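Local atomic coordinates of sensor protein DivL (Caulobacter crescentus, PDB entry 4Q20), a protein that is required for cell division and growth, acting in two-component signalling as a membrane-bound kinase that phosphorylates the response regulator CtrA. Residues L121-R126 with T159-V164. Sequence-based numbering, arbitrary orientation.
Sequences LNAQER and TLDHLV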
loop_
_atom_site.group_PDB
_atom_site.type_symbol
_atom_site.label_atom_id
_atom_site.label_comp_id
_atom_site.label_asym_id
_atom_site.label_seq_id
_atom_site.Cartn_x
_atom_site.Cartn_y
_atom_site.Cartn_z
ATOM N N LEU A 121 -22.541 16.794 -7.949
ATOM C CA LEU A 121 -21.590 17.723 -8.579
ATOM C C LEU A 121 -20.193 17.625 -7.961
ATOM O O LEU A 121 -19.198 17.834 -8.662
ATOM C CB LEU A 121 -22.090 19.174 -8.507
ATOM C CG LEU A 121 -23.209 19.539 -9.483
ATOM C CD1 LEU A 121 -24.000 20.739 -8.986
ATOM C CD2 LEU A 121 -22.672 19.765 -10.897
ATOM N N ASN A 122 -20.115 17.296 -6.660
ATOM C CA ASN A 122 -18.838 17.142 -5.960
ATOM C C ASN A 122 -18.142 15.867 -6.432
ATOM O O ASN A 122 -16.925 15.882 -6.614
ATOM C CB ASN A 122 -19.037 17.161 -4.450
ATOM C CG ASN A 122 -19.570 18.481 -3.939
ATOM O OD1 ASN A 122 -19.661 19.467 -4.668
ATOM N ND2 ASN A 122 -20.022 18.516 -2.698
ATOM N N ALA A 123 -18.914 14.795 -6.710
ATOM C CA ALA A 123 -18.334 13.547 -7.200
ATOM C C ALA A 123 -17.826 13.716 -8.643
ATOM O O ALA A 123 -16.805 13.127 -9.010
ATOM C CB ALA A 123 -19.344 12.417 -7.104
ATOM N N GLN A 124 -18.503 14.564 -9.430
ATOM C CA GLN A 124 -18.150 14.883 -10.822
ATOM C C GLN A 124 -16.839 15.703 -10.893
ATOM O O GLN A 124 -15.983 15.413 -11.739
ATOM C CB GLN A 124 -19.301 15.641 -11.485
ATOM C CG GLN A 124 -19.072 15.969 -12.959
ATOM C CD GLN A 124 -19.989 17.058 -13.449
ATOM O OE1 GLN A 124 -20.169 18.102 -12.805
ATOM N NE2 GLN A 124 -20.605 16.822 -14.591
ATOM N N GLU A 125 -16.676 16.709 -10.009
ATOM C CA GLU A 125 -15.477 17.534 -10.025
ATOM C C GLU A 125 -14.251 16.787 -9.454
ATOM O O GLU A 125 -13.128 17.062 -9.909
ATOM C CB GLU A 125 -15.690 18.893 -9.332
ATOM C CG GLU A 125 -16.045 18.870 -7.853
ATOM C CD GLU A 125 -16.440 20.216 -7.274
ATOM O OE1 GLU A 125 -15.619 21.160 -7.342
ATOM O OE2 GLU A 125 -17.568 20.323 -6.741
ATOM N N ARG A 126 -14.451 15.853 -8.482
ATOM C CA ARG A 126 -13.344 15.069 -7.917
ATOM C C ARG A 126 -12.804 14.069 -8.951
ATOM O O ARG A 126 -11.609 13.771 -8.956
ATOM C CB ARG A 126 -13.756 14.313 -6.635
ATOM C CG ARG A 126 -13.927 15.185 -5.386
ATOM C CD ARG A 126 -14.187 14.369 -4.116
ATOM N NE ARG A 126 -15.259 13.380 -4.262
ATOM C CZ ARG A 126 -16.530 13.541 -3.878
ATOM N NH1 ARG A 126 -16.917 14.666 -3.281
ATOM N NH2 ARG A 126 -17.418 12.569 -4.068
ATOM N N THR A 159 -19.192 6.553 -1.462
ATOM C CA THR A 159 -19.979 5.603 -2.248
ATOM C C THR A 159 -19.967 6.027 -3.740
ATOM O O THR A 159 -19.619 5.218 -4.612
ATOM C CB THR A 159 -21.414 5.485 -1.670
ATOM O OG1 THR A 159 -21.371 4.866 -0.384
ATOM C CG2 THR A 159 -22.335 4.686 -2.560
ATOM N N LEU A 160 -20.302 7.297 -4.015
ATOM C CA LEU A 160 -20.310 7.835 -5.375
ATOM C C LEU A 160 -18.931 7.797 -6.013
ATOM O O LEU A 160 -18.814 7.414 -7.184
ATOM C CB LEU A 160 -20.861 9.253 -5.398
ATOM C CG LEU A 160 -22.321 9.398 -4.949
ATOM C CD1 LEU A 160 -22.695 10.844 -4.898
ATOM C CD2 LEU A 160 -23.293 8.594 -5.860
ATOM N N ASP A 161 -17.890 8.104 -5.241
ATOM C CA ASP A 161 -16.524 8.057 -5.740
ATOM C C ASP A 161 -16.158 6.668 -6.254
ATOM O O ASP A 161 -15.607 6.555 -7.357
ATOM C CB ASP A 161 -15.537 8.499 -4.655
ATOM C CG ASP A 161 -15.353 10.002 -4.540
ATOM O OD1 ASP A 161 -15.870 10.741 -5.429
ATOM O OD2 ASP A 161 -14.648 10.447 -3.590
ATOM N N HIS A 162 -16.507 5.612 -5.482
ATOM C CA HIS A 162 -16.222 4.230 -5.853
ATOM C C HIS A 162 -16.947 3.838 -7.109
ATOM O O HIS A 162 -16.339 3.193 -7.963
ATOM C CB HIS A 162 -16.561 3.267 -4.718
ATOM C CG HIS A 162 -15.489 3.235 -3.693
ATOM N ND1 HIS A 162 -15.554 4.015 -2.556
ATOM C CD2 HIS A 162 -14.296 2.603 -3.722
ATOM C CE1 HIS A 162 -14.424 3.802 -1.917
ATOM N NE2 HIS A 162 -13.638 2.957 -2.580
ATOM N N LEU A 163 -18.229 4.262 -7.243
ATOM C CA LEU A 163 -19.041 3.968 -8.415
ATOM C C LEU A 163 -18.549 4.699 -9.672
ATOM O O LEU A 163 -18.529 4.087 -10.736
ATOM C CB LEU A 163 -20.524 4.287 -8.154
ATOM C CG LEU A 163 -21.245 3.370 -7.154
ATOM C CD1 LEU A 163 -22.699 3.754 -7.015
ATOM C CD2 LEU A 163 -21.089 1.892 -7.513
ATOM N N VAL A 164 -18.110 5.969 -9.548
ATOM C CA VAL A 164 -17.577 6.766 -10.671
ATOM C C VAL A 164 -16.219 6.207 -11.169
ATOM O O VAL A 164 -16.000 6.136 -12.387
ATOM C CB VAL A 164 -17.453 8.260 -10.285
ATOM C CG1 VAL A 164 -16.714 9.058 -11.353
ATOM C CG2 VAL A 164 -18.824 8.864 -10.017
#
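R126 and D161 both set CG anti to the carbonyl carbon and beside the backbone N, and a bend of R126 at chi3 (-50°) folds its guanidinium back along its own helix. The group grips D161 side-on through NE and NH2, and both nitrogens reach the same oxygen. R126 NE donates to D161 OD1 at 2.9 Å, on the syn lone pair of that oxygen. R126 NH2, 2.8 Å from D161 OD1, comes from above the carboxylate plane. D161 OD1 itself sits in the guanidinium plane. A weak bond of 3.1 Å runs from R126 NE to D161 OD2. The two flat groups are turned 73° apart, so the salt bridge is not the coplanar, paired kind. One guanidinium face lies over N122 O and A123 CA, near its rim, which probably restrains its rotation.

Below the charges the contact is apolar and buried. A123 CB meets L160 CB at 3.9 Å. The axes of segments 121-126 and 159-164 come within 9.6 Å and cross at -47°. L160 also touches L119, and V164 reaches A127 and L138. On another side of helix 153-170, T159 and L163 pack on C251 of the sheet. The contact thus joins helices 116-133 and 153-170 in the helical layer over the mixed sheet, the alpha/beta sandwich of the GHKL ATPase fold found in histidine kinases.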